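GphF (Cystobacter violaceus, PDB 6MFC) is a decarboxylase built on the GNAT (acetyltransferase) fold and probably acts in the initiation of polyketide biosynthesis. Local coordinates at residues 82-93 with 104-115; 187-198 with 210-218. One frame throughout, in Å; residues are numbered along the deposited sequence.

Contact 1: residues 82-93 with 104-115; sequences TYAQRIAGPAAL and LHDPSGAALQLL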
ATOM      1  N   THR A  82       6.256  -6.107  -1.283  1.00 71.92           N
ATOM      2  CA  THR A  82       6.047  -4.687  -1.039  1.00 77.44           C
ATOM      3  C   THR A  82       6.713  -3.882  -2.145  1.00 79.66           C
ATOM      4  O   THR A  82       7.879  -4.118  -2.472  1.00 81.34           O
ATOM      5  CB  THR A  82       6.602  -4.268   0.325  1.00 84.38           C
ATOM      6  OG1 THR A  82       5.806  -4.848   1.364  1.00104.00           O
ATOM      7  CG2 THR A  82       6.578  -2.757   0.462  1.00 87.39           C
ATOM      8  N   TYR A  83       5.971  -2.937  -2.716  1.00 69.63           N
ATOM      9  CA  TYR A  83       6.477  -2.050  -3.751  1.00 65.33           C
ATOM     10  C   TYR A  83       6.499  -0.619  -3.234  1.00 67.00           C
ATOM     11  O   TYR A  83       5.637  -0.214  -2.448  1.00 80.37           O
ATOM     12  CB  TYR A  83       5.620  -2.130  -5.014  1.00 70.51           C
ATOM     13  CG  TYR A  83       5.343  -3.541  -5.475  1.00 71.43           C
ATOM     14  CD1 TYR A  83       6.199  -4.183  -6.359  1.00 65.84           C
ATOM     15  CD2 TYR A  83       4.223  -4.229  -5.030  1.00 67.59           C
ATOM     16  CE1 TYR A  83       5.947  -5.473  -6.787  1.00 65.16           C
ATOM     17  CE2 TYR A  83       3.963  -5.519  -5.451  1.00 80.04           C
ATOM     18  CZ  TYR A  83       4.828  -6.138  -6.330  1.00 80.39           C
ATOM     19  OH  TYR A  83       4.573  -7.423  -6.752  1.00 86.31           O
ATOM     20  N   ALA A  84       7.489   0.148  -3.684  1.00 62.63           N
ATOM     21  CA  ALA A  84       7.611   1.530  -3.247  1.00 65.77           C
ATOM     22  C   ALA A  84       8.432   2.316  -4.258  1.00 81.86           C
ATOM     23  O   ALA A  84       9.284   1.759  -4.955  1.00 81.81           O
ATOM     24  CB  ALA A  84       8.249   1.627  -1.856  1.00 57.26           C
ATOM     25  N   GLN A  85       8.159   3.616  -4.330  1.00 82.54           N
ATOM     26  CA  GLN A  85       8.948   4.534  -5.136  1.00 77.19           C
ATOM     27  C   GLN A  85       9.108   5.837  -4.369  1.00 77.66           C
ATOM     28  O   GLN A  85       8.299   6.175  -3.503  1.00 80.58           O
ATOM     29  CB  GLN A  85       8.314   4.797  -6.509  1.00 74.68           C
ATOM     30  CG  GLN A  85       7.042   5.628  -6.480  1.00 75.36           C
ATOM     31  CD  GLN A  85       6.438   5.812  -7.859  1.00 79.05           C
ATOM     32  OE1 GLN A  85       6.899   5.220  -8.835  1.00 74.56           O
ATOM     33  NE2 GLN A  85       5.400   6.637  -7.947  1.00 81.38           N
ATOM     34  N   ARG A  86      10.172   6.562  -4.694  1.00 77.02           N
ATOM     35  CA  ARG A  86      10.508   7.801  -4.006  1.00 69.53           C
ATOM     36  C   ARG A  86       9.875   8.972  -4.749  1.00 75.86           C
ATOM     37  O   ARG A  86      10.130   9.165  -5.944  1.00 90.14           O
ATOM     38  CB  ARG A  86      12.025   7.963  -3.918  1.00 62.46           C
ATOM     39  CG  ARG A  86      12.493   9.030  -2.948  1.00 68.54           C
ATOM     40  CD  ARG A  86      13.968   8.849  -2.631  1.00 74.76           C
ATOM     41  NE  ARG A  86      14.430   9.775  -1.602  1.00 88.27           N
ATOM     42  CZ  ARG A  86      15.598   9.670  -0.978  1.00100.05           C
ATOM     43  NH1 ARG A  86      16.425   8.677  -1.275  1.00101.98           N
ATOM     44  NH2 ARG A  86      15.939  10.556  -0.053  1.00110.53           N
ATOM     45  N   ILE A  87       9.041   9.740  -4.050  1.00 68.48           N
ATOM     46  CA  ILE A  87       8.382  10.896  -4.649  1.00 76.78           C
ATOM     47  C   ILE A  87       8.777  12.152  -3.885  1.00 87.36           C
ATOM     48  O   ILE A  87       9.543  12.088  -2.917  1.00 88.37           O
ATOM     49  CB  ILE A  87       6.853  10.719  -4.678  1.00 71.98           C
ATOM     50  CG1 ILE A  87       6.281  10.754  -3.262  1.00 75.90           C
ATOM     51  CG2 ILE A  87       6.478   9.418  -5.368  1.00 62.50           C
ATOM     52  CD1 ILE A  87       4.781  10.548  -3.204  1.00 75.85           C
ATOM     53  N   ALA A  88       8.251  13.302  -4.313  1.00 93.82           N
ATOM     54  CA  ALA A  88       8.645  14.577  -3.721  1.00102.19           C
ATOM     55  C   ALA A  88       8.271  14.641  -2.244  1.00 95.80           C
ATOM     56  O   ALA A  88       9.129  14.859  -1.381  1.00 96.68           O
ATOM     57  CB  ALA A  88       8.001  15.730  -4.494  1.00107.51           C
ATOM     58  N   GLY A  89       6.991  14.455  -1.936  1.00 88.43           N
ATOM     59  CA  GLY A  89       6.528  14.491  -0.570  1.00 88.39           C
ATOM     60  C   GLY A  89       5.089  14.038  -0.439  1.00 98.65           C
ATOM     61  O   GLY A  89       4.459  13.607  -1.410  1.00105.92           O
ATOM     62  N   PRO A  90       4.543  14.120   0.777  1.00101.34           N
ATOM     63  CA  PRO A  90       3.135  13.732   0.971  1.00 98.86           C
ATOM     64  C   PRO A  90       2.159  14.582   0.178  1.00 96.11           C
ATOM     65  O   PRO A  90       1.075  14.098  -0.176  1.00 87.76           O
ATOM     66  CB  PRO A  90       2.931  13.903   2.484  1.00 96.70           C
ATOM     67  CG  PRO A  90       4.309  13.834   3.068  1.00 96.29           C
ATOM     68  CD  PRO A  90       5.208  14.457   2.046  1.00 99.41           C
ATOM     69  N   ALA A  91       2.506  15.837  -0.114  1.00 97.65           N
ATOM     70  CA  ALA A  91       1.607  16.703  -0.868  1.00100.14           C
ATOM     71  C   ALA A  91       1.509  16.305  -2.335  1.00 98.60           C
ATOM     72  O   ALA A  91       0.564  16.718  -3.014  1.00 93.94           O
ATOM     73  CB  ALA A  91       2.063  18.158  -0.753  1.00101.60           C
ATOM     74  N   ALA A  92       2.455  15.507  -2.835  1.00 93.01           N
ATOM     75  CA  ALA A  92       2.449  15.120  -4.241  1.00 89.93           C
ATOM     76  C   ALA A  92       1.301  14.184  -4.597  1.00 87.98           C
ATOM     77  O   ALA A  92       1.048  13.972  -5.787  1.00 84.99           O
ATOM     78  CB  ALA A  92       3.780  14.463  -4.607  1.00 71.88           C
ATOM     79  N   LEU A  93       0.605  13.630  -3.608  1.00 82.63           N
ATOM     80  CA  LEU A  93      -0.486  12.695  -3.844  1.00 79.90           C
ATOM     81  C   LEU A  93      -1.827  13.381  -4.064  1.00 81.09           C
ATOM     82  O   LEU A  93      -2.830  12.691  -4.268  1.00 82.47           O
ATOM     83  CB  LEU A  93      -0.607  11.723  -2.669  1.00 80.75           C
ATOM     84  CG  LEU A  93       0.624  10.888  -2.322  1.00 73.25           C
ATOM     85  CD1 LEU A  93       0.632  10.604  -0.834  1.00 81.26           C
ATOM     86  CD2 LEU A  93       0.630   9.592  -3.113  1.00 66.63           C
ATOM     87  N   LEU A 104       5.015  10.491 -10.563  1.00 72.00           N
ATOM     88  CA  LEU A 104       5.404  11.104  -9.300  1.00 76.28           C
ATOM     89  C   LEU A 104       6.827  10.757  -8.883  1.00 83.01           C
ATOM     90  O   LEU A 104       7.323  11.339  -7.913  1.00 91.82           O
ATOM     91  CB  LEU A 104       4.445  10.681  -8.184  1.00 72.27           C
ATOM     92  CG  LEU A 104       2.957  10.989  -8.354  1.00 70.22           C
ATOM     93  CD1 LEU A 104       2.191  10.608  -7.093  1.00 65.16           C
ATOM     94  CD2 LEU A 104       2.742  12.451  -8.698  1.00 70.23           C
ATOM     95  N   HIS A 105       7.484   9.837  -9.584  1.00 80.57           N
ATOM     96  CA  HIS A 105       8.787   9.344  -9.153  1.00 80.68           C
ATOM     97  C   HIS A 105       9.810  10.471  -9.110  1.00 82.64           C
ATOM     98  O   HIS A 105      10.119  11.084 -10.137  1.00 79.58           O
ATOM     99  CB  HIS A 105       9.261   8.231 -10.084  1.00 80.86           C
ATOM    100  CG  HIS A 105      10.529   7.572  -9.638  1.00 88.04           C
ATOM    101  ND1 HIS A 105      11.405   6.967 -10.513  1.00 87.88           N
ATOM    102  CD2 HIS A 105      11.067   7.423  -8.404  1.00 88.39           C
ATOM    103  CE1 HIS A 105      12.429   6.476  -9.838  1.00 90.00           C
ATOM    104  NE2 HIS A 105      12.248   6.738  -8.557  1.00 91.04           N
ATOM    105  N   ASP A 106      10.332  10.741  -7.916  1.00 85.69           N
ATOM    106  CA  ASP A 106      11.376  11.743  -7.711  1.00 95.24           C
ATOM    107  C   ASP A 106      12.502  11.098  -6.916  1.00 98.54           C
ATOM    108  O   ASP A 106      12.389  10.947  -5.686  1.00102.91           O
ATOM    109  CB  ASP A 106      10.830  12.970  -6.989  1.00106.16           C
ATOM    110  CG  ASP A 106      11.874  14.059  -6.813  1.00120.26           C
ATOM    111  OD1 ASP A 106      12.930  13.993  -7.478  1.00123.30           O
ATOM    112  OD2 ASP A 106      11.638  14.983  -6.005  1.00126.38           O
ATOM    113  N   PRO A 107      13.596  10.702  -7.571  1.00 99.22           N
ATOM    114  CA  PRO A 107      14.704  10.066  -6.836  1.00 97.38           C
ATOM    115  C   PRO A 107      15.318  10.951  -5.767  1.00104.21           C
ATOM    116  O   PRO A 107      15.908  10.426  -4.814  1.00103.83           O
ATOM    117  CB  PRO A 107      15.718   9.743  -7.943  1.00 92.59           C
ATOM    118  CG  PRO A 107      14.903   9.680  -9.197  1.00 89.35           C
ATOM    119  CD  PRO A 107      13.825  10.706  -9.026  1.00 93.26           C
ATOM    120  N   SER A 108      15.205  12.271  -5.890  1.00112.52           N
ATOM    121  CA  SER A 108      15.719  13.197  -4.890  1.00120.08           C
ATOM    122  C   SER A 108      14.664  13.609  -3.873  1.00118.36           C
ATOM    123  O   SER A 108      14.917  14.509  -3.066  1.00129.66           O
ATOM    124  CB  SER A 108      16.297  14.440  -5.572  1.00126.50           C
ATOM    125  OG  SER A 108      15.295  15.145  -6.285  1.00128.31           O
ATOM    126  N   GLY A 109      13.495  12.975  -3.893  1.00110.42           N
ATOM    127  CA  GLY A 109      12.427  13.348  -2.992  1.00107.49           C
ATOM    128  C   GLY A 109      12.703  12.949  -1.555  1.00106.14           C
ATOM    129  O   GLY A 109      13.597  12.160  -1.245  1.00106.50           O
ATOM    130  N   ALA A 110      11.902  13.520  -0.655  1.00106.12           N
ATOM    131  CA  ALA A 110      12.037  13.304   0.780  1.00101.35           C
ATOM    132  C   ALA A 110      10.874  12.496   1.348  1.00 98.60           C
ATOM    133  O   ALA A 110      10.470  12.696   2.496  1.00102.43           O
ATOM    134  CB  ALA A 110      12.168  14.637   1.513  1.00 98.14           C
ATOM    135  N   ALA A 111      10.326  11.579   0.553  1.00 88.24           N
ATOM    136  CA  ALA A 111       9.235  10.731   1.009  1.00 85.39           C
ATOM    137  C   ALA A 111       9.149   9.507   0.110  1.00 87.08           C
ATOM    138  O   ALA A 111       9.324   9.611  -1.107  1.00 93.43           O
ATOM    139  CB  ALA A 111       7.902  11.489   1.014  1.00 74.93           C
ATOM    140  N   LEU A 112       8.876   8.355   0.715  1.00 83.38           N
ATOM    141  CA  LEU A 112       8.782   7.083   0.005  1.00 78.23           C
ATOM    142  C   LEU A 112       7.325   6.639  -0.026  1.00 73.97           C
ATOM    143  O   LEU A 112       6.693   6.495   1.027  1.00 73.57           O
ATOM    144  CB  LEU A 112       9.659   6.023   0.673  1.00 81.65           C
ATOM    145  CG  LEU A 112       9.735   4.647   0.009  1.00 76.66           C
ATOM    146  CD1 LEU A 112      10.391   4.743  -1.358  1.00 77.75           C
ATOM    147  CD2 LEU A 112      10.484   3.665   0.899  1.00 67.31           C
ATOM    148  N   GLN A 113       6.796   6.423  -1.227  1.00 64.31           N
ATOM    149  CA  GLN A 113       5.388   6.099  -1.417  1.00 71.38           C
ATOM    150  C   GLN A 113       5.201   4.591  -1.514  1.00 77.50           C
ATOM    151  O   GLN A 113       5.872   3.928  -2.309  1.00 81.19           O
ATOM    152  CB  GLN A 113       4.840   6.767  -2.678  1.00 73.56           C
ATOM    153  CG  GLN A 113       3.409   6.376  -2.996  1.00 73.25           C
ATOM    154  CD  GLN A 113       3.015   6.722  -4.414  1.00 72.61           C
ATOM    155  OE1 GLN A 113       3.849   7.138  -5.217  1.00 76.56           O
ATOM    156  NE2 GLN A 113       1.738   6.551  -4.732  1.00 68.37           N
ATOM    157  N   LEU A 114       4.280   4.057  -0.715  1.00 86.00           N
ATOM    158  CA  LEU A 114       3.929   2.646  -0.789  1.00 83.15           C
ATOM    159  C   LEU A 114       2.955   2.432  -1.941  1.00 81.10           C
ATOM    160  O   LEU A 114       1.835   2.953  -1.917  1.00 95.94           O
ATOM    161  CB  LEU A 114       3.313   2.171   0.527  1.00 83.76           C
ATOM    162  CG  LEU A 114       4.236   2.022   1.737  1.00 83.03           C
ATOM    163  CD1 LEU A 114       3.442   1.639   2.979  1.00 94.17           C
ATOM    164  CD2 LEU A 114       5.315   0.993   1.452  1.00 77.59           C
ATOM    165  N   LEU A 115       3.381   1.675  -2.950  1.00 74.68           N
ATOM    166  CA  LEU A 115       2.494   1.332  -4.053  1.00 72.59           C
ATOM    167  C   LEU A 115       1.685   0.075  -3.774  1.00 73.84           C
ATOM    168  O   LEU A 115       0.607  -0.102  -4.353  1.00 82.57           O
ATOM    169  CB  LEU A 115       3.300   1.155  -5.342  1.00 73.79           C
ATOM    170  CG  LEU A 115       4.054   2.395  -5.824  1.00 79.97           C
ATOM    171  CD1 LEU A 115       4.833   2.087  -7.088  1.00 90.27           C
ATOM    172  CD2 LEU A 115       3.093   3.547  -6.055  1.00 86.58           C
TER
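Q85 and Q113 face each other as a hydrogen-bonded pair of the antiparallel strands 77-87 and 111-119, in the middle of the GNAT sheet. Their side chains run alongside each other and point the same way. The CG of Q85 lies between its backbone N and carbonyl carbon (chi1 70°), while the Q113 chain is fully extended. The two amides are turned 57° apart. NE2 of Q85 donates to OE1 of Q113 at 3.2 Å, coming in tilted from the carbonyl plane. NE2 also reaches L101 O, and OE1 of Q85 accepts from R60, so this amide is held at both ends. I87 and L93 each touch one end of the Q113 amide. I87 CG2 lies 3.5 Å from OE1, and L93 CD2 lies 3.6 Å from NE2. The H105 ring is nearly parallel to the Q85 amide, and its CD2 edge faces R86 O at 3.2 Å.

Just before strand 111-119, a type I turn runs from D106 to G109. D106 OD1 accepts from S108 N, which makes an Asx turn, and also from S108 OG on the same face. R86 extends over this turn from the face it shares with A84 and L112. P107 O lies over one face of its guanidinium. NH2 bonds P144 O and, weakly, G109 O. NE donates to G109 O at 2.6 Å, tilted somewhat from the guanidinium plane.

Contact 2: residues 187-198 with 210-218; sequences HLGHGARIGGII and GAGVIVIHA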
ATOM      1  N   HIS A 187      -2.468   0.474   9.085  1.00 85.23           N
ATOM      2  CA  HIS A 187      -1.523   1.584   9.103  1.00 83.98           C
ATOM      3  C   HIS A 187      -1.720   2.466  10.329  1.00 91.35           C
ATOM      4  O   HIS A 187      -0.741   2.919  10.932  1.00101.72           O
ATOM      5  CB  HIS A 187      -1.657   2.409   7.825  1.00 80.05           C
ATOM      6  CG  HIS A 187      -1.261   1.670   6.586  1.00 84.71           C
ATOM      7  ND1 HIS A 187       0.049   1.563   6.171  1.00 87.54           N
ATOM      8  CD2 HIS A 187      -2.002   1.002   5.670  1.00 87.93           C
ATOM      9  CE1 HIS A 187       0.099   0.860   5.052  1.00 86.27           C
ATOM     10  NE2 HIS A 187      -1.132   0.508   4.727  1.00 87.69           N
ATOM     11  N   LEU A 188      -2.975   2.718  10.711  1.00 92.46           N
ATOM     12  CA  LEU A 188      -3.241   3.500  11.915  1.00 95.11           C
ATOM     13  C   LEU A 188      -2.664   2.819  13.149  1.00 91.09           C
ATOM     14  O   LEU A 188      -2.150   3.487  14.053  1.00 97.92           O
ATOM     15  CB  LEU A 188      -4.744   3.717  12.081  1.00 78.79           C
ATOM     16  CG  LEU A 188      -5.500   4.377  10.926  1.00 88.10           C
ATOM     17  CD1 LEU A 188      -6.999   4.356  11.189  1.00 88.27           C
ATOM     18  CD2 LEU A 188      -5.014   5.800  10.702  1.00 79.63           C
ATOM     19  N   GLY A 189      -2.736   1.487  13.201  1.00 82.45           N
ATOM     20  CA  GLY A 189      -2.223   0.772  14.354  1.00 86.70           C
ATOM     21  C   GLY A 189      -0.722   0.893  14.518  1.00100.89           C
ATOM     22  O   GLY A 189      -0.215   0.883  15.643  1.00115.89           O
ATOM     23  N   HIS A 190       0.010   1.012  13.411  1.00 91.45           N
ATOM     24  CA  HIS A 190       1.460   1.116  13.509  1.00 99.16           C
ATOM     25  C   HIS A 190       1.914   2.542  13.801  1.00114.36           C
ATOM     26  O   HIS A 190       2.973   2.735  14.408  1.00136.35           O
ATOM     27  CB  HIS A 190       2.116   0.584  12.233  1.00 90.31           C
ATOM     28  CG  HIS A 190       2.194  -0.911  12.179  1.00 95.98           C
ATOM     29  ND1 HIS A 190       1.113  -1.704  11.857  1.00 94.72           N
ATOM     30  CD2 HIS A 190       3.220  -1.760  12.429  1.00 93.43           C
ATOM     31  CE1 HIS A 190       1.472  -2.975  11.901  1.00 90.29           C
ATOM     32  NE2 HIS A 190       2.746  -3.036  12.245  1.00 91.37           N
ATOM     33  N   GLY A 191       1.134   3.542  13.400  1.00104.41           N
ATOM     34  CA  GLY A 191       1.466   4.917  13.720  1.00104.65           C
ATOM     35  C   GLY A 191       1.166   5.905  12.612  1.00106.85           C
ATOM     36  O   GLY A 191       1.555   7.074  12.694  1.00112.02           O
ATOM     37  N   ALA A 192       0.474   5.452  11.572  1.00103.39           N
ATOM     38  CA  ALA A 192       0.146   6.322  10.453  1.00 98.30           C
ATOM     39  C   ALA A 192      -1.018   7.235  10.804  1.00 98.12           C
ATOM     40  O   ALA A 192      -2.003   6.808  11.411  1.00102.36           O
ATOM     41  CB  ALA A 192      -0.203   5.501   9.213  1.00 99.31           C
ATOM     42  N   ARG A 193      -0.895   8.499  10.421  1.00 94.03           N
ATOM     43  CA  ARG A 193      -1.986   9.454  10.518  1.00 81.50           C
ATOM     44  C   ARG A 193      -2.621   9.635   9.145  1.00 72.69           C
ATOM     45  O   ARG A 193      -1.951   9.538   8.113  1.00 80.48           O
ATOM     46  CB  ARG A 193      -1.496  10.801  11.055  1.00 88.35           C
ATOM     47  CG  ARG A 193      -0.509  11.509  10.145  1.00 97.64           C
ATOM     48  CD  ARG A 193      -0.145  12.881  10.681  1.00107.42           C
ATOM     49  NE  ARG A 193       0.552  13.680   9.679  1.00113.00           N
ATOM     50  CZ  ARG A 193      -0.062  14.421   8.763  1.00122.98           C
ATOM     51  NH1 ARG A 193      -1.387  14.465   8.723  1.00125.06           N
ATOM     52  NH2 ARG A 193       0.648  15.119   7.886  1.00127.44           N
ATOM     53  N   ILE A 194      -3.929   9.887   9.139  1.00 71.96           N
ATOM     54  CA  ILE A 194      -4.641  10.088   7.884  1.00 75.08           C
ATOM     55  C   ILE A 194      -4.297  11.461   7.322  1.00 78.82           C
ATOM     56  O   ILE A 194      -4.313  12.468   8.042  1.00 84.11           O
ATOM     57  CB  ILE A 194      -6.153   9.927   8.098  1.00 83.08           C
ATOM     58  CG1 ILE A 194      -6.472   8.484   8.490  1.00 90.76           C
ATOM     59  CG2 ILE A 194      -6.918  10.324   6.847  1.00 79.68           C
ATOM     60  CD1 ILE A 194      -7.914   8.255   8.863  1.00102.51           C
ATOM     61  N   GLY A 195      -3.971  11.506   6.031  1.00 81.33           N
ATOM     62  CA  GLY A 195      -3.596  12.742   5.376  1.00 87.33           C
ATOM     63  C   GLY A 195      -4.592  13.286   4.379  1.00 88.60           C
ATOM     64  O   GLY A 195      -4.278  14.262   3.685  1.00 89.06           O
ATOM     65  N   GLY A 196      -5.776  12.696   4.271  1.00 82.72           N
ATOM     66  CA  GLY A 196      -6.798  13.166   3.359  1.00 69.65           C
ATOM     67  C   GLY A 196      -7.354  12.044   2.505  1.00 72.02           C
ATOM     68  O   GLY A 196      -6.859  10.919   2.494  1.00 77.83           O
ATOM     69  N   ILE A 197      -8.413  12.387   1.776  1.00 64.75           N
ATOM     70  CA  ILE A 197      -9.113  11.457   0.900  1.00 72.70           C
ATOM     71  C   ILE A 197      -9.013  11.970  -0.529  1.00 82.42           C
ATOM     72  O   ILE A 197      -9.299  13.144  -0.794  1.00 94.58           O
ATOM     73  CB  ILE A 197     -10.585  11.289   1.317  1.00 67.09           C
ATOM     74  CG1 ILE A 197     -10.678  10.916   2.797  1.00 75.54           C
ATOM     75  CG2 ILE A 197     -11.263  10.237   0.459  1.00 70.81           C
ATOM     76  CD1 ILE A 197     -12.092  10.871   3.327  1.00 87.17           C
ATOM     77  N   ILE A 198      -8.612  11.094  -1.443  1.00 68.56           N
ATOM     78  CA  ILE A 198      -8.515  11.414  -2.863  1.00 60.30           C
ATOM     79  C   ILE A 198      -9.787  10.916  -3.534  1.00 66.77           C
ATOM     80  O   ILE A 198     -10.000   9.705  -3.664  1.00 80.35           O
ATOM     81  CB  ILE A 198      -7.268  10.784  -3.499  1.00 66.78           C
ATOM     82  CG1 ILE A 198      -6.010  11.190  -2.734  1.00 72.12           C
ATOM     83  CG2 ILE A 198      -7.157  11.187  -4.960  1.00 57.75           C
ATOM     84  CD1 ILE A 198      -4.774  10.438  -3.169  1.00 76.08           C
ATOM     85  N   GLY A 210     -14.648   4.592  -5.185  1.00 68.27           N
ATOM     86  CA  GLY A 210     -13.552   5.127  -5.963  1.00 65.45           C
ATOM     87  C   GLY A 210     -12.564   5.973  -5.195  1.00 63.49           C
ATOM     88  O   GLY A 210     -11.618   6.487  -5.803  1.00 61.80           O
ATOM     89  N   ALA A 211     -12.738   6.130  -3.887  1.00 64.31           N
ATOM     90  CA  ALA A 211     -11.891   7.025  -3.119  1.00 78.00           C
ATOM     91  C   ALA A 211     -10.599   6.329  -2.700  1.00 75.25           C
ATOM     92  O   ALA A 211     -10.414   5.123  -2.884  1.00 83.18           O
ATOM     93  CB  ALA A 211     -12.635   7.544  -1.889  1.00 89.23           C
ATOM     94  N   GLY A 212      -9.695   7.120  -2.129  1.00 68.28           N
ATOM     95  CA  GLY A 212      -8.450   6.614  -1.586  1.00 70.94           C
ATOM     96  C   GLY A 212      -8.000   7.424  -0.388  1.00 81.38           C
ATOM     97  O   GLY A 212      -8.059   8.658  -0.410  1.00 86.76           O
ATOM     98  N   VAL A 213      -7.549   6.750   0.664  1.00 81.04           N
ATOM     99  CA  VAL A 213      -7.190   7.396   1.921  1.00 78.79           C
ATOM    100  C   VAL A 213      -5.674   7.516   1.993  1.00 73.05           C
ATOM    101  O   VAL A 213      -4.958   6.514   1.891  1.00 74.00           O
ATOM    102  CB  VAL A 213      -7.741   6.619   3.127  1.00 77.52           C
ATOM    103  CG1 VAL A 213      -7.243   7.231   4.427  1.00 65.05           C
ATOM    104  CG2 VAL A 213      -9.260   6.602   3.087  1.00 69.75           C
ATOM    105  N   ILE A 214      -5.189   8.740   2.177  1.00 65.33           N
ATOM    106  CA  ILE A 214      -3.757   8.991   2.302  1.00 71.50           C
ATOM    107  C   ILE A 214      -3.336   8.739   3.745  1.00 81.14           C
ATOM    108  O   ILE A 214      -3.830   9.390   4.670  1.00 88.83           O
ATOM    109  CB  ILE A 214      -3.405  10.420   1.869  1.00 71.01           C
ATOM    110  CG1 ILE A 214      -3.757  10.638   0.397  1.00 68.97           C
ATOM    111  CG2 ILE A 214      -1.930  10.704   2.114  1.00 72.82           C
ATOM    112  CD1 ILE A 214      -3.472  12.040  -0.092  1.00 67.15           C
ATOM    113  N   VAL A 215      -2.423   7.791   3.938  1.00 79.18           N
ATOM    114  CA  VAL A 215      -1.820   7.527   5.238  1.00 80.12           C
ATOM    115  C   VAL A 215      -0.380   8.018   5.200  1.00 80.73           C
ATOM    116  O   VAL A 215       0.289   7.957   4.163  1.00 75.61           O
ATOM    117  CB  VAL A 215      -1.890   6.031   5.614  1.00 75.77           C
ATOM    118  CG1 VAL A 215      -3.336   5.583   5.731  1.00 77.44           C
ATOM    119  CG2 VAL A 215      -1.156   5.182   4.590  1.00 74.53           C
ATOM    120  N   ILE A 216       0.094   8.527   6.335  1.00 82.90           N
ATOM    121  CA  ILE A 216       1.434   9.096   6.437  1.00 81.15           C
ATOM    122  C   ILE A 216       2.126   8.489   7.649  1.00 85.06           C
ATOM    123  O   ILE A 216       1.647   8.640   8.780  1.00 77.22           O
ATOM    124  CB  ILE A 216       1.407  10.631   6.548  1.00 77.58           C
ATOM    125  CG1 ILE A 216       0.727  11.248   5.324  1.00 73.95           C
ATOM    126  CG2 ILE A 216       2.818  11.173   6.701  1.00 73.80           C
ATOM    127  CD1 ILE A 216       0.647  12.755   5.373  1.00 77.93           C
ATOM    128  N   HIS A 217       3.247   7.809   7.415  1.00 88.84           N
ATOM    129  CA  HIS A 217       4.081   7.262   8.483  1.00 83.53           C
ATOM    130  C   HIS A 217       5.252   8.215   8.696  1.00 86.72           C
ATOM    131  O   HIS A 217       6.260   8.142   7.989  1.00 93.43           O
ATOM    132  CB  HIS A 217       4.577   5.859   8.142  1.00 76.32           C
ATOM    133  CG  HIS A 217       3.516   4.804   8.184  1.00 78.61           C
ATOM    134  ND1 HIS A 217       3.237   4.074   9.319  1.00 85.73           N
ATOM    135  CD2 HIS A 217       2.681   4.341   7.225  1.00 77.58           C
ATOM    136  CE1 HIS A 217       2.269   3.212   9.060  1.00 86.57           C
ATOM    137  NE2 HIS A 217       1.914   3.355   7.796  1.00 80.24           N
ATOM    138  N   ALA A 218       5.113   9.117   9.664  1.00 88.36           N
ATOM    139  CA  ALA A 218       6.232   9.967  10.042  1.00 90.18           C
ATOM    140  C   ALA A 218       7.381   9.113  10.563  1.00 90.45           C
ATOM    141  O   ALA A 218       7.176   8.062  11.174  1.00101.94           O
ATOM    142  CB  ALA A 218       5.802  10.982  11.103  1.00 94.25           C
TER
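H187 and H217 both carry CG beside the backbone N, anti to the carbonyl carbon (chi1 -66° and -71°). These torsions bring the two imidazoles rim to rim, with planes 60° apart. ND1 of H187 and NE2 of H217 are hydrogen-bonded at 3.1 Å. Methyl groups cover one face of each ring through CH-pi contacts. A192 CB sits 3.4 Å from the centroid of the H217 ring. V215 CG2 is farther off, 4.2 Å from the centroid of the H187 ring.

The pair lies where helix 182-190 passes through G191 into strand 193-198, the edge strand of the GNAT sheet. This strand runs antiparallel to strand 212-218. Its register slips by one residue at G195 and G196, which both stand opposite I214 in a beta bulge. G195 N donates to I214 O, and I214 N donates to G196 O at 2.8 Å. I194 and I197 share a face with V213 and V215, and V172 of helix 168-172 packs there against I194 and V213. On the other face, R193 lies alongside I216, pointing the same way, and I216 CD1 meets one face of the guanidinium, 3.5 Å from NH2. I198 and I214 cross at about a right angle, their CD1 atoms 3.7 Å apart.

A pentaethylene glycol, probably from the crystallisation liquor, lies close to H187 and may mark a pocket. The histidine bond joins helix end to strand and restrains the rotation of both rings, while the methyl contacts hold one face of each.

In the fold
From the N terminus, the chain first forms strand 27-30, helices 36-46 and 55-64, then strands 70-74 and 77-87. Contact 1 then closes the loop of residues 94-103 and pairs strand 77-87 with strand 111-119. Helix 128-140 and strand 148-153 follow, and the latter lies parallel to strand 111-119. Contact 2 comes later and closes the loop of residues 199-209, adding the edge strand to strand 212-218. The two contacts are in series and neither encloses the other. Strand 148-153 lies between them in the sheet. They still touch across it: L93 packs on I198 and I214, P90 on I216, and L114 on H187. Together they tie the central strands to the C-terminal edge.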